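Local coordinates for uncharacterized protein VP1736 (Vibrio parahaemolyticus, PDB 3LXQ) that is of unknown function but carries a sulfatase-family domain of the alkaline phosphatase superfamily, built around a mixed beta sheet flanked by helices, at residues 91-96 and 280-285; 105-110 and 262-267; 48-53 and 441-446. One frame throughout, in Å; residues are numbered along the deposited sequence.

Contact 1 of 3, residues 91-96 and 280-285; sequences LLQESL and YALGTF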
ATOM      1  N   LEU A  91      -3.082  -2.048   8.459  1.00 33.86           N
ATOM      2  CA  LEU A  91      -3.827  -0.908   8.978  1.00 34.12           C
ATOM      3  C   LEU A  91      -3.614   0.219   7.989  1.00 32.13           C
ATOM      4  O   LEU A  91      -2.675   1.005   8.126  1.00 32.09           O
ATOM      5  CB  LEU A  91      -3.340  -0.512  10.378  1.00 35.08           C
ATOM      6  CG  LEU A  91      -3.336  -1.615  11.441  1.00 38.57           C
ATOM      7  CD1 LEU A  91      -2.639  -1.149  12.736  1.00 41.22           C
ATOM      8  CD2 LEU A  91      -4.749  -2.100  11.730  1.00 39.68           C
ATOM      9  N   LEU A  92      -4.486   0.267   6.986  1.00 31.21           N
ATOM     10  CA  LEU A  92      -4.376   1.216   5.879  1.00 29.62           C
ATOM     11  C   LEU A  92      -4.876   2.600   6.295  1.00 30.62           C
ATOM     12  O   LEU A  92      -5.988   2.755   6.823  1.00 31.92           O
ATOM     13  CB  LEU A  92      -5.089   0.682   4.622  1.00 28.97           C
ATOM     14  CG  LEU A  92      -4.964   1.463   3.294  1.00 27.36           C
ATOM     15  CD1 LEU A  92      -3.545   1.569   2.812  1.00 25.41           C
ATOM     16  CD2 LEU A  92      -5.835   0.850   2.199  1.00 26.98           C
ATOM     17  N   GLN A  93      -4.040   3.599   6.080  1.00 30.34           N
ATOM     18  CA  GLN A  93      -4.283   4.924   6.620  1.00 31.98           C
ATOM     19  C   GLN A  93      -4.736   5.857   5.515  1.00 32.06           C
ATOM     20  O   GLN A  93      -3.935   6.258   4.655  1.00 32.13           O
ATOM     21  CB  GLN A  93      -3.028   5.462   7.310  1.00 31.85           C
ATOM     22  CG  GLN A  93      -2.453   4.535   8.359  1.00 33.03           C
ATOM     23  CD  GLN A  93      -3.390   4.349   9.540  1.00 35.13           C
ATOM     24  OE1 GLN A  93      -3.944   5.317  10.050  1.00 37.56           O
ATOM     25  NE2 GLN A  93      -3.586   3.102   9.966  1.00 34.53           N
ATOM     26  N   GLU A  94      -6.032   6.179   5.530  1.00 33.63           N
ATOM     27  CA  GLU A  94      -6.616   7.113   4.576  1.00 33.49           C
ATOM     28  C   GLU A  94      -5.870   8.438   4.529  1.00 33.94           C
ATOM     29  O   GLU A  94      -5.803   9.158   5.526  1.00 35.02           O
ATOM     30  CB  GLU A  94      -8.092   7.380   4.902  1.00 35.92           C
ATOM     31  CG  GLU A  94      -8.741   8.493   4.040  1.00 37.07           C
ATOM     32  CD  GLU A  94      -8.697   8.162   2.563  1.00 39.02           C
ATOM     33  OE1 GLU A  94      -8.208   8.985   1.761  1.00 39.67           O
ATOM     34  OE2 GLU A  94      -9.140   7.050   2.205  1.00 41.43           O
ATOM     35  N   SER A  95      -5.336   8.752   3.348  1.00 32.98           N
ATOM     36  CA  SER A  95      -4.712  10.052   3.045  1.00 33.13           C
ATOM     37  C   SER A  95      -3.555  10.467   3.956  1.00 33.68           C
ATOM     38  O   SER A  95      -3.192  11.641   3.996  1.00 34.24           O
ATOM     39  CB  SER A  95      -5.768  11.158   2.979  1.00 35.12           C
ATOM     40  OG  SER A  95      -6.649  10.926   1.905  1.00 34.30           O
ATOM     41  N   LEU A  96      -2.944   9.499   4.645  1.00 32.92           N
ATOM     42  CA  LEU A  96      -1.853   9.805   5.566  1.00 33.34           C
ATOM     43  C   LEU A  96      -0.521  10.023   4.826  1.00 32.99           C
ATOM     44  O   LEU A  96       0.341   9.164   4.815  1.00 31.76           O
ATOM     45  CB  LEU A  96      -1.731   8.720   6.640  1.00 33.46           C
ATOM     46  CG  LEU A  96      -0.829   9.038   7.846  1.00 34.81           C
ATOM     47  CD1 LEU A  96      -1.396  10.154   8.661  1.00 35.89           C
ATOM     48  CD2 LEU A  96      -0.607   7.803   8.729  1.00 34.58           C
ATOM     49  N   TYR A 280      -4.218   9.644  17.297  1.00 51.23           N
ATOM     50  CA  TYR A 280      -4.673   9.300  18.638  1.00 52.56           C
ATOM     51  C   TYR A 280      -5.421   7.976  18.590  1.00 51.76           C
ATOM     52  O   TYR A 280      -5.263   7.137  19.466  1.00 52.30           O
ATOM     53  CB  TYR A 280      -5.575  10.403  19.228  1.00 54.15           C
ATOM     54  CG  TYR A 280      -6.615   9.871  20.192  1.00 56.52           C
ATOM     55  CD1 TYR A 280      -6.348   9.774  21.563  1.00 59.61           C
ATOM     56  CD2 TYR A 280      -7.860   9.436  19.730  1.00 57.62           C
ATOM     57  CE1 TYR A 280      -7.305   9.267  22.448  1.00 61.61           C
ATOM     58  CE2 TYR A 280      -8.815   8.929  20.601  1.00 59.91           C
ATOM     59  CZ  TYR A 280      -8.534   8.846  21.951  1.00 61.73           C
ATOM     60  OH  TYR A 280      -9.495   8.343  22.795  1.00 65.42           O
ATOM     61  N   ALA A 281      -6.241   7.807  17.558  1.00 50.92           N
ATOM     62  CA  ALA A 281      -7.058   6.618  17.405  1.00 50.94           C
ATOM     63  C   ALA A 281      -6.196   5.377  17.183  1.00 50.38           C
ATOM     64  O   ALA A 281      -6.515   4.307  17.711  1.00 51.11           O
ATOM     65  CB  ALA A 281      -8.056   6.804  16.266  1.00 51.04           C
ATOM     66  N   LEU A 282      -5.103   5.526  16.421  1.00 48.93           N
ATOM     67  CA  LEU A 282      -4.159   4.431  16.172  1.00 48.38           C
ATOM     68  C   LEU A 282      -3.441   4.027  17.454  1.00 49.30           C
ATOM     69  O   LEU A 282      -3.271   2.831  17.722  1.00 48.87           O
ATOM     70  CB  LEU A 282      -3.140   4.805  15.084  1.00 47.73           C
ATOM     71  CG  LEU A 282      -2.056   3.787  14.707  1.00 46.87           C
ATOM     72  CD1 LEU A 282      -2.650   2.485  14.180  1.00 45.04           C
ATOM     73  CD2 LEU A 282      -1.087   4.378  13.697  1.00 46.34           C
ATOM     74  N   GLY A 283      -3.042   5.039  18.233  1.00 50.56           N
ATOM     75  CA  GLY A 283      -2.367   4.851  19.527  1.00 51.78           C
ATOM     76  C   GLY A 283      -3.206   4.031  20.486  1.00 52.57           C
ATOM     77  O   GLY A 283      -2.682   3.153  21.180  1.00 53.24           O
ATOM     78  N   THR A 284      -4.512   4.309  20.511  1.00 52.85           N
ATOM     79  CA  THR A 284      -5.467   3.525  21.304  1.00 54.13           C
ATOM     80  C   THR A 284      -5.578   2.079  20.821  1.00 53.10           C
ATOM     81  O   THR A 284      -5.799   1.185  21.629  1.00 54.35           O
ATOM     82  CB  THR A 284      -6.896   4.161  21.377  1.00 55.28           C
ATOM     83  OG1 THR A 284      -7.501   4.165  20.080  1.00 54.69           O
ATOM     84  CG2 THR A 284      -6.850   5.579  21.932  1.00 56.75           C
ATOM     85  N   PHE A 285      -5.417   1.846  19.519  1.00 51.51           N
ATOM     86  CA  PHE A 285      -5.359   0.474  19.002  1.00 50.67           C
ATOM     87  C   PHE A 285      -4.123  -0.258  19.508  1.00 51.06           C
ATOM     88  O   PHE A 285      -4.234  -1.391  19.984  1.00 52.35           O
ATOM     89  CB  PHE A 285      -5.369   0.410  17.474  1.00 49.53           C
ATOM     90  CG  PHE A 285      -5.207  -0.989  16.937  1.00 47.66           C
ATOM     91  CD1 PHE A 285      -6.303  -1.835  16.832  1.00 47.40           C
ATOM     92  CD2 PHE A 285      -3.952  -1.478  16.589  1.00 46.80           C
ATOM     93  CE1 PHE A 285      -6.157  -3.134  16.356  1.00 47.03           C
ATOM     94  CE2 PHE A 285      -3.793  -2.785  16.125  1.00 45.76           C
ATOM     95  CZ  PHE A 285      -4.891  -3.611  16.003  1.00 45.85           C
TER

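Contact 2 of 3, residues 105-110 and 262-267; sequences GGLPLT and EQYDSE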
ATOM      1  N   GLY A 105       9.511  14.288   9.119  1.00 56.64           N
ATOM      2  CA  GLY A 105       9.881  15.676   8.845  1.00 58.41           C
ATOM      3  C   GLY A 105       8.742  16.671   8.698  1.00 58.69           C
ATOM      4  O   GLY A 105       8.958  17.881   8.820  1.00 60.78           O
ATOM      5  N   GLY A 106       7.533  16.174   8.452  1.00 57.61           N
ATOM      6  CA  GLY A 106       6.361  17.031   8.252  1.00 57.76           C
ATOM      7  C   GLY A 106       5.815  17.640   9.535  1.00 59.34           C
ATOM      8  O   GLY A 106       6.520  17.741  10.540  1.00 60.38           O
ATOM      9  N   LEU A 107       4.542  18.027   9.490  1.00 59.82           N
ATOM     10  CA  LEU A 107       3.869  18.711  10.603  1.00 62.18           C
ATOM     11  C   LEU A 107       3.726  17.797  11.824  1.00 62.51           C
ATOM     12  O   LEU A 107       3.528  16.584  11.657  1.00 61.43           O
ATOM     13  CB  LEU A 107       2.510  19.242  10.140  1.00 62.16           C
ATOM     14  CG  LEU A 107       2.618  20.283   9.019  1.00 63.20           C
ATOM     15  CD1 LEU A 107       1.299  20.458   8.268  1.00 64.34           C
ATOM     16  CD2 LEU A 107       3.132  21.627   9.542  1.00 65.74           C
ATOM     17  N   PRO A 108       3.851  18.359  13.047  1.00 64.87           N
ATOM     18  CA  PRO A 108       3.811  17.516  14.254  1.00 65.41           C
ATOM     19  C   PRO A 108       2.404  16.987  14.524  1.00 64.81           C
ATOM     20  O   PRO A 108       1.761  17.376  15.496  1.00 67.30           O
ATOM     21  CB  PRO A 108       4.288  18.456  15.369  1.00 68.52           C
ATOM     22  CG  PRO A 108       3.971  19.829  14.883  1.00 70.18           C
ATOM     23  CD  PRO A 108       4.024  19.791  13.373  1.00 67.37           C
ATOM     24  N   LEU A 109       1.951  16.091  13.657  1.00 62.01           N
ATOM     25  CA  LEU A 109       0.571  15.619  13.663  1.00 61.31           C
ATOM     26  C   LEU A 109       0.410  14.164  14.083  1.00 60.06           C
ATOM     27  O   LEU A 109      -0.715  13.694  14.259  1.00 59.91           O
ATOM     28  CB  LEU A 109      -0.049  15.814  12.279  1.00 59.56           C
ATOM     29  CG  LEU A 109      -1.130  16.858  12.000  1.00 61.19           C
ATOM     30  CD1 LEU A 109      -0.990  18.160  12.806  1.00 63.62           C
ATOM     31  CD2 LEU A 109      -1.189  17.144  10.497  1.00 59.12           C
ATOM     32  N   THR A 110       1.524  13.449  14.234  1.00 59.38           N
ATOM     33  CA  THR A 110       1.465  12.008  14.492  1.00 58.15           C
ATOM     34  C   THR A 110       2.325  11.521  15.668  1.00 59.36           C
ATOM     35  O   THR A 110       3.114  10.591  15.484  1.00 59.04           O
ATOM     36  CB  THR A 110       1.870  11.186  13.237  1.00 56.25           C
ATOM     37  OG1 THR A 110       3.140  11.647  12.765  1.00 55.87           O
ATOM     38  CG2 THR A 110       0.813  11.292  12.123  1.00 54.36           C
ATOM     39  N   GLU A 262      -5.067  17.738  21.816  1.00 64.52           N
ATOM     40  CA  GLU A 262      -4.804  19.163  21.734  1.00 66.31           C
ATOM     41  C   GLU A 262      -4.799  19.419  20.232  1.00 63.09           C
ATOM     42  O   GLU A 262      -3.900  18.976  19.531  1.00 62.21           O
ATOM     43  CB  GLU A 262      -3.463  19.529  22.382  1.00 69.60           C
ATOM     44  N   GLN A 263      -5.843  20.073  19.738  1.00 62.29           N
ATOM     45  CA  GLN A 263      -6.015  20.299  18.301  1.00 59.62           C
ATOM     46  C   GLN A 263      -4.861  21.134  17.754  1.00 60.31           C
ATOM     47  O   GLN A 263      -4.330  21.991  18.455  1.00 62.99           O
ATOM     48  CB  GLN A 263      -7.366  20.973  18.022  1.00 59.70           C
ATOM     49  CG  GLN A 263      -8.538  20.275  18.716  1.00 59.78           C
ATOM     50  CD  GLN A 263      -9.900  20.900  18.442  1.00 60.36           C
ATOM     51  OE1 GLN A 263     -10.016  22.063  18.022  1.00 60.07           O
ATOM     52  NE2 GLN A 263     -10.947  20.121  18.689  1.00 59.49           N
ATOM     53  N   TYR A 264      -4.460  20.866  16.514  1.00 58.07           N
ATOM     54  CA  TYR A 264      -3.371  21.619  15.888  1.00 59.22           C
ATOM     55  C   TYR A 264      -3.869  22.946  15.313  1.00 60.49           C
ATOM     56  O   TYR A 264      -3.158  23.957  15.369  1.00 62.93           O
ATOM     57  CB  TYR A 264      -2.672  20.774  14.810  1.00 57.15           C
ATOM     58  CG  TYR A 264      -1.539  21.479  14.087  1.00 58.17           C
ATOM     59  CD1 TYR A 264      -0.224  21.390  14.545  1.00 59.78           C
ATOM     60  CD2 TYR A 264      -1.784  22.223  12.933  1.00 57.87           C
ATOM     61  CE1 TYR A 264       0.819  22.036  13.867  1.00 62.20           C
ATOM     62  CE2 TYR A 264      -0.754  22.874  12.253  1.00 59.84           C
ATOM     63  CZ  TYR A 264       0.540  22.776  12.720  1.00 61.85           C
ATOM     64  OH  TYR A 264       1.545  23.421  12.033  1.00 63.95           O
ATOM     65  N   ASP A 265      -5.077  22.928  14.747  1.00 59.52           N
ATOM     66  CA  ASP A 265      -5.720  24.142  14.230  1.00 61.28           C
ATOM     67  C   ASP A 265      -6.774  24.637  15.212  1.00 63.42           C
ATOM     68  O   ASP A 265      -7.270  23.870  16.051  1.00 63.28           O
ATOM     69  CB  ASP A 265      -6.362  23.904  12.849  1.00 59.50           C
ATOM     70  CG  ASP A 265      -5.334  23.695  11.723  1.00 58.50           C
ATOM     71  OD1 ASP A 265      -5.731  23.200  10.645  1.00 57.29           O
ATOM     72  OD2 ASP A 265      -4.145  24.024  11.895  1.00 59.42           O
ATOM     73  N   SER A 266      -7.106  25.924  15.091  1.00 66.07           N
ATOM     74  CA  SER A 266      -8.130  26.585  15.902  1.00 68.73           C
ATOM     75  C   SER A 266      -9.519  26.001  15.620  1.00 67.02           C
ATOM     76  O   SER A 266     -10.271  25.715  16.550  1.00 68.25           O
ATOM     77  CB  SER A 266      -8.121  28.092  15.624  1.00 72.35           C
ATOM     78  OG  SER A 266      -8.076  28.843  16.824  1.00 76.67           O
ATOM     79  N   GLU A 267      -9.847  25.825  14.336  1.00 64.81           N
ATOM     80  CA  GLU A 267     -11.115  25.201  13.922  1.00 63.43           C
ATOM     81  C   GLU A 267     -11.069  23.695  14.179  1.00 60.27           C
ATOM     82  O   GLU A 267     -10.076  23.044  13.854  1.00 58.45           O
ATOM     83  CB  GLU A 267     -11.401  25.481  12.441  1.00 62.94           C
TER

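Contact 3 of 3, residues 48-53 and 441-446; sequences MDNQKM and NNWYSS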
HETATM    1  N   MSE A  48       5.674  -0.779 -27.388  1.00 63.85           N
HETATM    2  CA  MSE A  48       6.865  -1.578 -27.086  1.00 64.60           C
HETATM    3  C   MSE A  48       6.511  -3.047 -27.255  1.00 65.83           C
HETATM    4  O   MSE A  48       5.428  -3.473 -26.874  1.00 64.46           O
HETATM    5  CB  MSE A  48       7.360  -1.332 -25.656  1.00 61.47           C
HETATM    6  CG  MSE A  48       8.863  -1.498 -25.480  1.00 66.48           C
HETATM    7 SE   MSE A  48       9.454  -1.647 -23.608  1.00 71.33          SE
HETATM    8  CE  MSE A  48      10.832  -0.271 -23.622  1.00 72.24           C
ATOM      9  N   ASP A  49       7.429  -3.818 -27.828  1.00 69.29           N
ATOM     10  CA  ASP A  49       7.221  -5.251 -28.037  1.00 71.12           C
ATOM     11  C   ASP A  49       7.046  -5.942 -26.699  1.00 67.80           C
ATOM     12  O   ASP A  49       7.768  -5.646 -25.749  1.00 66.06           O
ATOM     13  CB  ASP A  49       8.404  -5.849 -28.793  1.00 75.89           C
ATOM     14  CG  ASP A  49       8.904  -4.936 -29.895  1.00 80.51           C
ATOM     15  OD1 ASP A  49       9.252  -5.456 -30.974  1.00 86.73           O
ATOM     16  OD2 ASP A  49       8.929  -3.696 -29.682  1.00 78.81           O
ATOM     17  N   ASN A  50       6.074  -6.845 -26.628  1.00 68.31           N
ATOM     18  CA  ASN A  50       5.786  -7.582 -25.405  1.00 66.91           C
ATOM     19  C   ASN A  50       7.035  -8.212 -24.796  1.00 67.49           C
ATOM     20  O   ASN A  50       7.250  -8.143 -23.583  1.00 66.44           O
ATOM     21  CB  ASN A  50       4.732  -8.659 -25.661  1.00 69.57           C
ATOM     22  CG  ASN A  50       3.314  -8.118 -25.623  1.00 69.87           C
ATOM     23  OD1 ASN A  50       3.082  -6.909 -25.722  1.00 68.93           O
ATOM     24  ND2 ASN A  50       2.352  -9.021 -25.476  1.00 73.72           N
ATOM     25  N   GLN A  51       7.855  -8.812 -25.657  1.00 58.44           N
ATOM     26  CA  GLN A  51       9.090  -9.468 -25.249  1.00 55.71           C
ATOM     27  C   GLN A  51      10.068  -8.502 -24.594  1.00 51.61           C
ATOM     28  O   GLN A  51      10.476  -8.726 -23.455  1.00 47.91           O
ATOM     29  CB  GLN A  51       9.759 -10.141 -26.448  1.00 59.17           C
ATOM     30  CG  GLN A  51      10.847 -11.121 -26.057  1.00 58.39           C
ATOM     31  CD  GLN A  51      10.316 -12.533 -25.861  1.00 62.17           C
ATOM     32  OE1 GLN A  51      10.666 -13.448 -26.613  1.00 63.95           O
ATOM     33  NE2 GLN A  51       9.459 -12.714 -24.856  1.00 61.52           N
ATOM     34  N   LYS A  52      10.446  -7.445 -25.315  1.00 53.15           N
ATOM     35  CA  LYS A  52      11.328  -6.411 -24.775  1.00 50.76           C
ATOM     36  C   LYS A  52      10.789  -5.843 -23.441  1.00 48.02           C
ATOM     37  O   LYS A  52      11.528  -5.726 -22.460  1.00 43.95           O
ATOM     38  CB  LYS A  52      11.553  -5.285 -25.799  1.00 53.55           C
ATOM     39  CG  LYS A  52      12.439  -4.155 -25.281  1.00 51.47           C
ATOM     40  CD  LYS A  52      12.716  -3.094 -26.318  1.00 55.44           C
ATOM     41  CE  LYS A  52      13.434  -1.915 -25.668  1.00 54.12           C
ATOM     42  NZ  LYS A  52      13.716  -0.819 -26.638  1.00 59.26           N
HETATM   43  N   MSE A  53       9.497  -5.524 -23.420  1.00 50.25           N
HETATM   44  CA  MSE A  53       8.826  -4.995 -22.241  1.00 49.02           C
HETATM   45  C   MSE A  53       8.888  -5.957 -21.038  1.00 45.46           C
HETATM   46  O   MSE A  53       9.370  -5.576 -19.953  1.00 42.01           O
HETATM   47  CB  MSE A  53       7.383  -4.596 -22.610  1.00 53.58           C
HETATM   48  CG  MSE A  53       6.620  -3.830 -21.542  1.00 55.94           C
HETATM   49 SE   MSE A  53       5.673  -5.049 -20.334  1.00 65.94          SE
HETATM   50  CE  MSE A  53       4.146  -5.423 -21.481  1.00 65.09           C
ATOM     51  N   ASN A 441      -4.411  -8.737 -20.995  1.00 49.16           N
ATOM     52  CA  ASN A 441      -4.101 -10.108 -21.390  1.00 49.95           C
ATOM     53  C   ASN A 441      -4.288 -11.166 -20.309  1.00 48.84           C
ATOM     54  O   ASN A 441      -4.008 -12.346 -20.541  1.00 49.43           O
ATOM     55  CB  ASN A 441      -2.705 -10.186 -22.006  1.00 49.92           C
ATOM     56  CG  ASN A 441      -2.591  -9.366 -23.279  1.00 52.36           C
ATOM     57  OD1 ASN A 441      -2.762  -9.882 -24.374  1.00 56.19           O
ATOM     58  ND2 ASN A 441      -2.327  -8.074 -23.133  1.00 52.12           N
ATOM     59  N   ASN A 442      -4.792 -10.742 -19.152  1.00 47.29           N
ATOM     60  CA  ASN A 442      -5.077 -11.642 -18.025  1.00 46.81           C
ATOM     61  C   ASN A 442      -3.820 -12.283 -17.465  1.00 45.47           C
ATOM     62  O   ASN A 442      -3.787 -13.483 -17.167  1.00 46.02           O
ATOM     63  CB  ASN A 442      -6.108 -12.710 -18.413  1.00 49.56           C
ATOM     64  CG  ASN A 442      -7.323 -12.117 -19.081  1.00 51.90           C
ATOM     65  OD1 ASN A 442      -7.493 -12.239 -20.292  1.00 53.44           O
ATOM     66  ND2 ASN A 442      -8.159 -11.435 -18.299  1.00 51.83           N
ATOM     67  N   TRP A 443      -2.792 -11.452 -17.295  1.00 43.67           N
ATOM     68  CA  TRP A 443      -1.501 -11.928 -16.815  1.00 42.72           C
ATOM     69  C   TRP A 443      -1.415 -11.917 -15.302  1.00 41.39           C
ATOM     70  O   TRP A 443      -0.383 -12.275 -14.735  1.00 41.03           O
ATOM     71  CB  TRP A 443      -0.350 -11.109 -17.405  1.00 41.93           C
ATOM     72  CG  TRP A 443      -0.115 -11.327 -18.880  1.00 43.24           C
ATOM     73  CD1 TRP A 443      -0.539 -12.389 -19.650  1.00 44.27           C
ATOM     74  CD2 TRP A 443       0.635 -10.473 -19.755  1.00 43.66           C
ATOM     75  NE1 TRP A 443      -0.107 -12.229 -20.950  1.00 44.93           N
ATOM     76  CE2 TRP A 443       0.620 -11.068 -21.039  1.00 45.03           C
ATOM     77  CE3 TRP A 443       1.326  -9.266 -19.576  1.00 42.32           C
ATOM     78  CZ2 TRP A 443       1.259 -10.487 -22.138  1.00 46.65           C
ATOM     79  CZ3 TRP A 443       1.956  -8.686 -20.672  1.00 43.23           C
ATOM     80  CH2 TRP A 443       1.914  -9.295 -21.937  1.00 45.56           C
ATOM     81  N   TYR A 444      -2.509 -11.552 -14.648  1.00 40.61           N
ATOM     82  CA  TYR A 444      -2.457 -11.333 -13.219  1.00 40.17           C
ATOM     83  C   TYR A 444      -3.588 -12.045 -12.473  1.00 41.50           C
ATOM     84  O   TYR A 444      -4.141 -11.517 -11.505  1.00 41.33           O
ATOM     85  CB  TYR A 444      -2.405  -9.824 -12.926  1.00 38.32           C
ATOM     86  CG  TYR A 444      -1.516  -9.445 -11.764  1.00 37.29           C
ATOM     87  CD1 TYR A 444      -0.127  -9.334 -11.918  1.00 37.02           C
ATOM     88  CD2 TYR A 444      -2.058  -9.176 -10.511  1.00 37.34           C
ATOM     89  CE1 TYR A 444       0.691  -8.971 -10.842  1.00 33.97           C
ATOM     90  CE2 TYR A 444      -1.260  -8.813  -9.439  1.00 36.16           C
ATOM     91  CZ  TYR A 444       0.112  -8.706  -9.608  1.00 35.65           C
ATOM     92  OH  TYR A 444       0.882  -8.354  -8.521  1.00 34.95           O
ATOM     93  N   SER A 445      -3.892 -13.263 -12.917  1.00 43.19           N
ATOM     94  CA  SER A 445      -4.944 -14.074 -12.333  1.00 45.04           C
ATOM     95  C   SER A 445      -4.472 -14.767 -11.060  1.00 45.78           C
ATOM     96  O   SER A 445      -3.278 -14.801 -10.769  1.00 44.57           O
ATOM     97  CB  SER A 445      -5.363 -15.136 -13.332  1.00 47.27           C
ATOM     98  OG  SER A 445      -4.429 -16.198 -13.311  1.00 50.16           O
ATOM     99  N   SER A 446      -5.418 -15.340 -10.317  1.00 47.78           N
ATOM    100  CA  SER A 446      -5.089 -16.165  -9.151  1.00 49.89           C
ATOM    101  C   SER A 446      -4.886 -17.644  -9.444  1.00 52.48           C
ATOM    102  O   SER A 446      -4.813 -18.444  -8.503  1.00 55.72           O
ATOM    103  CB  SER A 446      -6.102 -15.985  -8.003  1.00 51.31           C
ATOM    104  OG  SER A 446      -7.414 -15.721  -8.457  1.00 51.17           O
TER

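Contact 1 of 3, residues 91-96 and 280-285
The Phe285 ring is met obliquely by Leu91, whose CD1 comes to 3.9 Å from Phe285 CE2. Ala227 and Phe231 of helix 220-234 also pack on this phenyl group. The other flat group near the contact is the amide of Gln93, whose NE2 donates to Leu91 O at 2.9 Å. That bond lies close to the amide plane of Gln93 but comes from above the carbonyl plane of Leu91, 73° out of it. Tyr224 OH is a second hydrogen-bond partner of the same nitrogen.

The aliphatic pair uses the same methyl: Leu91 CD1 also touches Leu282 CD1 at 3.9 Å, so this one methyl touches two residues about one turn apart on helix 271-289. Both helix residues hold CG opposite the backbone N (chi1 179° in Leu282), which turns their side chains toward strand 87-93. Leu282 CD1 then lies 4.4 Å from Gln93 NE2, beside the amide.

Residues 91-93 of the strand and 280-285 of the helix run nearly antiparallel, their axes 173° apart, as expected for a helix covering a mainly parallel alpha/beta sheet. The four touching residues are buried and meet by van der Waals packing, mostly apolar; the two bonds of NE2, to Leu91 O and to Tyr224 OH, satisfy this buried polar nitrogen, which is consistent with Gln93 lying beside a leucine methyl.

Contact 2 of 3, residues 105-110 and 262-267
An inverse gamma turn centred on Pro108 presents three consecutive residues, Leu107, Pro108 and Leu109, to the side chain of Tyr264. They are spread along the length of the tyrosine. Leu109 sits at its root, where CD1 lies 3.6 Å from Tyr264 CG and 3.7 Å from Tyr264 CB. Pro108 comes next, its CD 3.9 Å from Tyr264 CE1, with the neighbouring ring carbon CG almost as near. Leu107 reaches the far end, placing CD2 3.5 Å from Tyr264 OH, a contact of methyl with hydroxyl oxygen. Each of the three side chains crosses the tyrosine at about a right angle, and each meets the ring obliquely.

Tyr264 can span all three because its CG stands opposite the backbone N (chi1 179°), extending the ring from its own loop toward the turn. Leu109 is less relaxed: its chi1 of -110° departs from the usual staggered positions, and this twist goes with a CD1 that lies closer to the tyrosine than the direction of CB alone would suggest. Across the gamma turn, Leu109 N makes a weak bond to Leu107 O.

In the fold, this is a meeting of two long connections on the periphery of the chain, both within the sulfatase-family sequence range. The 105-110 segment leads into helix 111-118, with Thr110 at the N-cap position, while 262-267 precedes helix 271-289. Asn273 near the start of that second helix takes hydrogen bonds on OD1 from both Tyr264 N and Asp265 N, fixing the backbone from which the ring projects. Lys276 NZ binds Glu262 O one turn further along, and Asn272 packs against Leu109.

Contact 3 of 3, residues 48-53 and 441-446
The amide of Asn50 approaches the edge of the Trp443 indole, a polar group against a ring, with ND2 3.6 Å from Trp443 CH2 and 3.8 Å from Trp443 CZ2. The nitrogen lies in the plane of the indole while the amide itself is turned steeply to it, the two planes being 77° apart. At this edge the ring offers C-H groups rather than its pi cloud, so the approach is best read as van der Waals packing.

The apolar part is made by Met53, modelled as selenomethionine. Its terminal methyl CE stands 4.0 Å from Trp443 CZ3, again at the edge of the ring and near its plane. Met53 and Trp443 reach out from opposite directions to meet. Bends at chi2 (-89°) and chi3 (-80°) curl the Met53 chain and bring the methyl rather than the selenium to the indole. Asn50 and Met53 are three residues apart, on the same side of helix 50-61, and together they line the CZ2-CH2-CZ3 edge of the six-membered ring.

A third kind of packing lies within 441-446: Asn441 CB sits 3.4 Å above one face of the indole, offset toward its rim. Between the two residues, Asn442 has positive phi and ends helix 422-441 in a Schellman motif.

Around the contact, helix 422-441 also approaches helix 50-61 directly: Lys437 touches Asn50 and Met53, and Lys52 NZ forms a salt bridge with Asp426. Trp443 packs on Ala438 of the one and Leu54 of the other, as well as on Pro72. Beyond it, Tyr444 joins the chain end to the loop that runs up to helix 165-171, through a backbone bond with Phe163.

Overall arrangement
From the N terminus the chain first meets contact 3 at 48-53, whose partner comes only at 441-446, so nearly the whole model lies in the loop it closes. Strand 87-93 then opens contact 1, and the loop leading to helix 111-118 opens contact 2. Contact 2 closes first, at 262-267, and contact 1 follows at 280-285: the three are nested and none cross. Contact 1 packs helix 271-289 on strand 87-93, contact 2 joins the loop before that helix to the one before helix 111-118, and the two touch through Leu96 and Thr110. Contact 3, about 36 Å from contact 1 between centres, brings together the regions near the two modelled ends, across the chain's centre.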